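Local coordinates for glycoside hydrolase family 16 protein (PDB 6T2N) that probably hydrolyses internal beta-galactosidic linkages in mucin O-glycans, acting as an endo-O-glycanase of a human gut bacterium, at residues P155-I160 / Y290-L295; G159-I164 / E184-Q189; F143-L148 / Q309-F314. All blocks are in the same frame, centred on the assembly; numbering follows the deposited sequence.

Contacts 1 and 2 meet where the loop leading into strand 160-168 becomes that strand. They share Gly159 and Ile160, and their centres are about 9 Å apart. Contact 1 ties this loop to strand 292-302 of one sheet. Contact 2 joins the strand to the chain following strand 183-184 in the other sheet, a region that in family 16 relatives borders the substrate cleft. Contact 3 lies at the opposite end of the molecule, its centre about 34 Å from that of contact 1 and about 29 Å from that of contact 2. The calcium ion, held by Glu59, Gly98 and Asp297, is about 13 Å from the side chain of Phe294 in contact 1.

Contact 1 (P155-I160 / Y290-L295); sequences PKTKGI and YPVKFL
Tyr290 reaches across to the 155-160 loop with its hydroxyl leading, and OH donates a hydrogen bond to Lys158 O at 2.7 Å. With CG beside the backbone N (chi1 -69°), the ring stands up from its own chain and presents its hydroxyl-bearing edge, the carbonyl oxygen lying near the ring plane. Seen from the acceptor, the donor comes in at a C=O...OH angle of 136° and tilted 31° from the carbonyl plane. Lys158 O belongs to the central peptide of a type II turn from Thr157 to Ile160, so it faces out of the turn; Gly159, third in the turn, readily adopts the positive phi needed there. Thr157 lays its methyl obliquely against the phenol, CG2 lying 3.4 Å from Tyr290 CZ. A phenylalanine in place of Tyr290 would probably keep much of this packing but leave Lys158 O without its donor and the turn freer to shift. Val292 suits its place because its two methyls part: CG2 rests 3.8 Å from Thr157 CG2, while CG1 meets the CG1-CD1 arm of Ile160 end on, Val292 CG1 to Ile160 CG1 being 4.0 Å. The pyrrolidine crosses Phe294 at a slant, Pro155 CD 3.9 Å from Phe294 CB. On the side away from the loop, Lys293 forms a salt bridge with Glu96. The loop carries the chain from strand 146-153 to strand 160-168, a crossover between the two sheets of the beta-sandwich (jelly-roll) fold of family 16.

Contact 2 (G159-I164 / E184-Q189); sequences GIWPAI and ENISQQ
Trp161 and Glu184 are brought alongside each other by their first torsions: CG of Trp161 lies opposite its backbone N (chi1 -170°), and CG of Glu184 turns in beside its own N (chi1 -73°). Both side chains then run the same way from adjoining antiparallel chains in the mixed sheet of the family 16 jelly roll. Glu184 closes a Glu-Ile-Asp-Met-Leu-Glu sequence matching the family signature, consistent with a place at the substrate cleft. Ala163 pairs with Glu184 as a non-hydrogen-bonded antiparallel pair, and a small methyl suits this spot, Ala163 CB sitting 4.1 Å from Glu184 CG. The indole turns its edge to the aliphatic part of Glu184, and the ring and carboxylate planes are 39° apart. Over one indole face comes Ile186, whose CG2 makes a CH-pi contact 4.2 Å from the centroid of the five-membered ring, almost on its normal. Pro162 has no N-H, but its O accepts a weak bond from Asn185 N at 3.5 Å, and its ring packs CG against Asn185 CB, 4.1 Å away, with Phe294 also touching it. Farther along, Gly159 N donates to Ser187 OG, though the modelled length is too short to be trusted. At the carboxylate, OE2 of Glu184 lies 3.7 Å from Trp161 NE1, while OE1 is close to Asp181 OD2.

Contact 3 (F143-L148 / Q309-F314); sequences FMFGRL and QQAKQF
Phe145 is driven edge-first into helix 305-311 near Gln310 and Ala311, and here the packing is close. Its CD2 lies 3.6 Å from Ala311 N and 3.8 Å from Gln310 CB, the rim of the ring meeting helix backbone in its own plane. Ala311 suits the place because its short CB fits beside the ring, 4.2 Å from Phe145 CD2. Met144 CG covers the centre of one ring face from within its own segment, while Gln310 OE1 stands over the opposite face, 4.3 Å above the plane and toward the rim. The extended glutamine chain rises from the ring edge, at CB, to bring this oxygen over the face, where a hydrogen bond from Lys233 N holds it. In this way the C-terminal helix is docked on the end of the beta-sandwich, at the entry to strand 146-153; Trp231 adds an edge-to-face ring contact to Phe145. A type I turn from Ala311 to Phe314 brings Phe314 back to the ring, which it crosses at about a right angle, with Phe314 CD2 4.0 Å from Phe145 CE2. The Met144 side is nearer solvent, and here a single methyl does the touching: with the chain bent at chi3 (148°), Met144 CE is 3.5 Å from Ala311 O and 3.9 Å from Phe314 CB.

Contact 1 (P155-I160 / Y290-L295)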
# COMPACT_ATOMS: atom_id res chain seq x y z
N PRO A 155 -5.86 -13.01 -2.41
CA PRO A 155 -5.69 -14.43 -2.14
C PRO A 155 -6.55 -14.73 -0.92
O PRO A 155 -6.96 -13.81 -0.32
CB PRO A 155 -4.19 -14.55 -1.84
CG PRO A 155 -3.85 -13.18 -1.27
CD PRO A 155 -4.63 -12.22 -2.14
N LYS A 156 -6.77 -15.99 -0.59
CA LYS A 156 -7.42 -16.37 0.69
C LYS A 156 -6.80 -17.70 1.14
O LYS A 156 -7.05 -18.74 0.48
CB LYS A 156 -8.94 -16.47 0.53
CG LYS A 156 -9.66 -17.17 1.67
CD LYS A 156 -11.14 -17.28 1.51
CE LYS A 156 -11.82 -17.41 2.85
NZ LYS A 156 -13.11 -18.13 2.74
N THR A 157 -6.02 -17.62 2.23
CA THR A 157 -5.36 -18.73 2.97
C THR A 157 -4.89 -18.18 4.32
O THR A 157 -4.85 -16.93 4.51
CB THR A 157 -4.25 -19.32 2.09
OG1 THR A 157 -3.98 -20.68 2.44
CG2 THR A 157 -2.97 -18.53 2.17
N LYS A 158 -4.56 -19.06 5.26
CA LYS A 158 -4.03 -18.71 6.61
C LYS A 158 -2.73 -17.92 6.46
O LYS A 158 -1.77 -18.39 5.85
CB LYS A 158 -3.84 -19.99 7.44
CG LYS A 158 -3.83 -19.85 8.95
CD LYS A 158 -4.25 -21.13 9.65
CE LYS A 158 -4.16 -21.07 11.16
NZ LYS A 158 -2.87 -20.50 11.64
N GLY A 159 -2.73 -16.69 6.94
CA GLY A 159 -1.53 -15.89 7.24
C GLY A 159 -1.22 -14.88 6.15
O GLY A 159 -0.36 -14.00 6.38
N ILE A 160 -1.90 -14.99 5.00
CA ILE A 160 -1.71 -14.02 3.88
C ILE A 160 -2.20 -12.63 4.33
O ILE A 160 -3.23 -12.51 5.04
CB ILE A 160 -2.39 -14.51 2.59
CG1 ILE A 160 -1.73 -13.85 1.39
CG2 ILE A 160 -3.90 -14.33 2.59
CD1 ILE A 160 -0.25 -14.17 1.32
N TYR A 290 -0.41 -22.90 0.20
CA TYR A 290 0.50 -22.08 -0.65
C TYR A 290 0.96 -22.96 -1.80
O TYR A 290 1.10 -24.15 -1.61
CB TYR A 290 1.66 -21.52 0.18
CG TYR A 290 1.22 -20.46 1.19
CD1 TYR A 290 0.56 -20.80 2.36
CD2 TYR A 290 1.48 -19.13 0.97
CE1 TYR A 290 0.13 -19.86 3.27
CE2 TYR A 290 1.03 -18.16 1.86
CZ TYR A 290 0.34 -18.51 3.01
OH TYR A 290 -0.06 -17.53 3.88
N PRO A 291 1.21 -22.44 -3.02
CA PRO A 291 1.29 -21.01 -3.29
C PRO A 291 -0.07 -20.30 -3.37
O PRO A 291 -1.11 -20.90 -3.44
CB PRO A 291 1.95 -20.94 -4.68
CG PRO A 291 2.53 -22.30 -4.87
CD PRO A 291 1.49 -23.19 -4.23
N VAL A 292 0.00 -18.99 -3.40
CA VAL A 292 -1.21 -18.15 -3.42
C VAL A 292 -0.79 -16.92 -4.22
O VAL A 292 0.47 -16.66 -4.25
CB VAL A 292 -1.60 -18.00 -1.94
CG1 VAL A 292 -1.83 -16.58 -1.49
CG2 VAL A 292 -2.77 -18.89 -1.63
N LYS A 293 -1.76 -16.30 -4.91
CA LYS A 293 -1.56 -15.10 -5.78
C LYS A 293 -2.39 -13.85 -5.35
O LYS A 293 -3.54 -13.97 -4.96
CB LYS A 293 -1.92 -15.49 -7.21
CG LYS A 293 -1.04 -16.54 -7.85
CD LYS A 293 -1.41 -16.83 -9.30
CE LYS A 293 -0.83 -18.15 -9.79
NZ LYS A 293 -1.10 -18.39 -11.23
N PHE A 294 -1.83 -12.67 -5.54
CA PHE A 294 -2.54 -11.38 -5.38
C PHE A 294 -2.48 -10.77 -6.78
O PHE A 294 -1.31 -10.63 -7.30
CB PHE A 294 -1.87 -10.50 -4.30
CG PHE A 294 -2.47 -9.16 -3.96
CD1 PHE A 294 -3.82 -8.89 -4.09
CD2 PHE A 294 -1.69 -8.19 -3.35
CE1 PHE A 294 -4.36 -7.68 -3.67
CE2 PHE A 294 -2.23 -6.99 -2.93
CZ PHE A 294 -3.56 -6.72 -3.14
N LEU A 295 -3.66 -10.52 -7.37
CA LEU A 295 -3.77 -10.03 -8.76
C LEU A 295 -4.19 -8.57 -8.72
O LEU A 295 -5.26 -8.27 -8.12
CB LEU A 295 -4.81 -10.88 -9.48
CG LEU A 295 -4.49 -12.38 -9.47
CD1 LEU A 295 -5.52 -13.16 -10.24
CD2 LEU A 295 -3.09 -12.63 -10.02

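Contact 2 (G159-I164 / E184-Q189)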
# COMPACT_ATOMS: atom_id res chain seq x y z
N GLY A 159 -2.73 -16.69 6.94
CA GLY A 159 -1.53 -15.89 7.24
C GLY A 159 -1.22 -14.88 6.15
O GLY A 159 -0.36 -14.00 6.38
N ILE A 160 -1.90 -14.99 5.00
CA ILE A 160 -1.71 -14.02 3.88
C ILE A 160 -2.20 -12.63 4.33
O ILE A 160 -3.23 -12.51 5.04
CB ILE A 160 -2.39 -14.51 2.59
CG1 ILE A 160 -1.73 -13.85 1.39
CG2 ILE A 160 -3.90 -14.33 2.59
CD1 ILE A 160 -0.25 -14.17 1.32
N TRP A 161 -1.48 -11.60 3.89
CA TRP A 161 -1.74 -10.18 4.21
C TRP A 161 -1.51 -9.36 2.95
O TRP A 161 -0.44 -8.80 2.72
CB TRP A 161 -0.86 -9.77 5.38
CG TRP A 161 -1.15 -8.44 6.01
CD1 TRP A 161 -1.85 -7.39 5.52
CD2 TRP A 161 -0.58 -8.01 7.24
NE1 TRP A 161 -1.79 -6.33 6.37
CE2 TRP A 161 -1.03 -6.69 7.45
CE3 TRP A 161 0.24 -8.63 8.19
CZ2 TRP A 161 -0.65 -5.98 8.59
CZ3 TRP A 161 0.59 -7.94 9.33
CH2 TRP A 161 0.16 -6.62 9.52
N PRO A 162 -2.54 -9.27 2.09
CA PRO A 162 -2.46 -8.42 0.93
C PRO A 162 -2.73 -7.00 1.42
O PRO A 162 -3.52 -6.82 2.34
CB PRO A 162 -3.56 -8.94 -0.01
CG PRO A 162 -4.52 -9.76 0.89
CD PRO A 162 -3.80 -10.01 2.20
N ALA A 163 -2.10 -6.04 0.76
CA ALA A 163 -2.18 -4.62 1.12
C ALA A 163 -1.98 -3.77 -0.13
O ALA A 163 -1.08 -4.09 -0.91
CB ALA A 163 -1.16 -4.31 2.16
N ILE A 164 -2.82 -2.75 -0.28
CA ILE A 164 -2.61 -1.56 -1.14
C ILE A 164 -2.42 -0.38 -0.20
O ILE A 164 -3.34 -0.08 0.54
CB ILE A 164 -3.83 -1.39 -2.05
CG1 ILE A 164 -4.02 -2.66 -2.87
CG2 ILE A 164 -3.77 -0.14 -2.90
CD1 ILE A 164 -5.44 -2.83 -3.34
N GLU A 184 -6.17 -3.44 3.58
CA GLU A 184 -5.50 -4.51 4.34
C GLU A 184 -6.55 -5.55 4.70
O GLU A 184 -7.68 -5.15 5.06
CB GLU A 184 -4.85 -3.92 5.56
CG GLU A 184 -3.61 -3.12 5.24
CD GLU A 184 -3.09 -2.43 6.47
OE1 GLU A 184 -3.89 -1.67 7.15
OE2 GLU A 184 -1.95 -2.70 6.79
N ASN A 185 -6.20 -6.83 4.57
CA ASN A 185 -7.14 -7.97 4.76
C ASN A 185 -6.39 -8.94 5.64
O ASN A 185 -5.18 -9.00 5.40
CB ASN A 185 -7.50 -8.57 3.40
CG ASN A 185 -8.39 -9.79 3.47
OD1 ASN A 185 -9.54 -9.72 3.92
ND2 ASN A 185 -7.86 -10.91 3.01
N ILE A 186 -7.00 -9.66 6.59
CA ILE A 186 -6.20 -10.73 7.26
C ILE A 186 -7.00 -12.04 7.35
O ILE A 186 -8.23 -11.97 7.52
CB ILE A 186 -5.66 -10.24 8.61
CG1 ILE A 186 -6.79 -9.76 9.53
CG2 ILE A 186 -4.59 -9.16 8.43
CD1 ILE A 186 -6.38 -9.68 11.00
N SER A 187 -6.29 -13.18 7.22
CA SER A 187 -6.81 -14.58 7.16
C SER A 187 -8.05 -14.83 8.03
O SER A 187 -9.00 -15.47 7.53
CB SER A 187 -5.78 -15.51 7.61
OG SER A 187 -4.53 -15.06 7.18
N GLN A 188 -7.97 -14.51 9.33
CA GLN A 188 -9.07 -14.64 10.31
C GLN A 188 -9.79 -13.30 10.19
O GLN A 188 -9.13 -12.31 10.46
CB GLN A 188 -8.49 -15.07 11.68
CG GLN A 188 -7.93 -13.99 12.58
CD GLN A 188 -6.71 -13.24 12.07
OE1 GLN A 188 -6.35 -13.32 10.90
NE2 GLN A 188 -6.07 -12.48 12.95
N GLN A 189 -11.01 -13.25 9.64
CA GLN A 189 -11.64 -12.03 9.05
C GLN A 189 -11.22 -11.82 7.59
O GLN A 189 -10.76 -10.73 7.22
CB GLN A 189 -11.30 -10.74 9.82
CG GLN A 189 -11.78 -10.75 11.26
CD GLN A 189 -11.56 -9.43 11.94
OE1 GLN A 189 -10.41 -9.00 12.22
NE2 GLN A 189 -12.67 -8.81 12.24

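Contact 3 (F143-L148 / Q309-F314)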
# COMPACT_ATOMS: atom_id res chain seq x y z
N PHE A 143 2.50 10.76 -5.62
CA PHE A 143 1.13 11.25 -5.89
C PHE A 143 0.86 12.38 -4.92
O PHE A 143 1.28 12.21 -3.75
CB PHE A 143 0.13 10.11 -5.72
CG PHE A 143 0.47 8.89 -6.53
CD1 PHE A 143 0.10 8.81 -7.86
CD2 PHE A 143 1.19 7.85 -5.97
CE1 PHE A 143 0.44 7.69 -8.62
CE2 PHE A 143 1.53 6.75 -6.73
CZ PHE A 143 1.16 6.68 -8.05
N MET A 144 0.24 13.48 -5.37
CA MET A 144 -0.24 14.57 -4.44
C MET A 144 -1.56 15.17 -4.89
O MET A 144 -1.57 16.04 -5.70
CB MET A 144 0.77 15.70 -4.28
CG MET A 144 0.45 16.53 -3.09
SD MET A 144 1.90 17.45 -2.57
CE MET A 144 1.13 18.93 -1.90
N PHE A 145 -2.62 14.68 -4.31
CA PHE A 145 -4.02 15.02 -4.64
C PHE A 145 -4.36 14.24 -5.92
O PHE A 145 -3.67 14.30 -7.03
CB PHE A 145 -4.29 16.55 -4.68
CG PHE A 145 -3.82 17.33 -3.46
CD1 PHE A 145 -3.95 16.80 -2.19
CD2 PHE A 145 -3.20 18.55 -3.61
CE1 PHE A 145 -3.43 17.45 -1.09
CE2 PHE A 145 -2.70 19.22 -2.50
CZ PHE A 145 -2.83 18.67 -1.25
N GLY A 146 -5.45 13.53 -5.80
CA GLY A 146 -6.22 13.14 -6.98
C GLY A 146 -7.00 11.92 -6.60
O GLY A 146 -7.14 11.68 -5.40
N ARG A 147 -7.43 11.18 -7.59
CA ARG A 147 -8.21 9.95 -7.39
C ARG A 147 -7.34 8.82 -7.90
O ARG A 147 -6.89 8.90 -9.08
CB ARG A 147 -9.52 10.02 -8.17
CG ARG A 147 -10.29 8.70 -8.19
CD ARG A 147 -11.25 8.70 -9.34
NE ARG A 147 -12.17 7.59 -9.24
CZ ARG A 147 -13.23 7.56 -8.44
NH1 ARG A 147 -13.50 8.58 -7.64
NH2 ARG A 147 -14.01 6.50 -8.43
N LEU A 148 -7.13 7.84 -7.04
CA LEU A 148 -6.26 6.67 -7.29
C LEU A 148 -7.11 5.43 -7.21
O LEU A 148 -7.65 5.17 -6.10
CB LEU A 148 -5.18 6.62 -6.23
CG LEU A 148 -4.18 5.49 -6.44
CD1 LEU A 148 -3.57 5.51 -7.86
CD2 LEU A 148 -3.11 5.60 -5.36
N GLN A 309 -3.71 22.02 -9.20
CA GLN A 309 -3.69 23.42 -8.69
C GLN A 309 -3.25 23.44 -7.21
O GLN A 309 -2.24 24.15 -6.87
CB GLN A 309 -5.10 24.00 -8.86
CG GLN A 309 -5.19 25.52 -8.92
CD GLN A 309 -5.83 25.97 -10.21
OE1 GLN A 309 -6.52 25.21 -10.90
NE2 GLN A 309 -5.62 27.24 -10.54
N GLN A 310 -3.99 22.71 -6.35
CA GLN A 310 -3.78 22.70 -4.87
C GLN A 310 -2.33 22.25 -4.59
O GLN A 310 -1.73 22.81 -3.64
CB GLN A 310 -4.85 21.88 -4.12
CG GLN A 310 -6.32 22.46 -4.08
CD GLN A 310 -7.27 21.38 -3.40
OE1 GLN A 310 -6.92 20.52 -2.59
NE2 GLN A 310 -8.49 21.39 -3.77
N ALA A 311 -1.75 21.34 -5.38
CA ALA A 311 -0.45 20.66 -5.15
C ALA A 311 0.71 21.67 -5.09
O ALA A 311 1.54 21.63 -4.16
CB ALA A 311 -0.21 19.67 -6.27
N LYS A 312 0.77 22.51 -6.12
CA LYS A 312 1.81 23.54 -6.34
C LYS A 312 1.80 24.54 -5.18
O LYS A 312 2.81 25.27 -5.03
CB LYS A 312 1.56 24.21 -7.71
CG LYS A 312 1.65 23.28 -8.93
CD LYS A 312 3.07 23.01 -9.41
CE LYS A 312 3.69 24.19 -10.15
NZ LYS A 312 5.14 24.30 -9.88
N GLN A 313 0.73 24.57 -4.37
CA GLN A 313 0.53 25.58 -3.30
C GLN A 313 0.77 24.99 -1.89
O GLN A 313 0.18 25.53 -0.93
CB GLN A 313 -0.82 26.29 -3.51
CG GLN A 313 -2.07 25.65 -2.89
CD GLN A 313 -3.36 26.29 -3.40
OE1 GLN A 313 -3.31 27.09 -4.34
NE2 GLN A 313 -4.52 25.95 -2.81
N PHE A 314 1.68 24.03 -1.73
CA PHE A 314 2.12 23.53 -0.40
C PHE A 314 3.57 23.08 -0.42
O PHE A 314 3.91 22.29 -1.30
CB PHE A 314 1.33 22.31 0.02
CG PHE A 314 -0.10 22.61 0.31
CD1 PHE A 314 -0.45 23.25 1.49
CD2 PHE A 314 -1.09 22.30 -0.59
CE1 PHE A 314 -1.77 23.58 1.75
CE2 PHE A 314 -2.41 22.59 -0.32
CZ PHE A 314 -2.75 23.24 0.85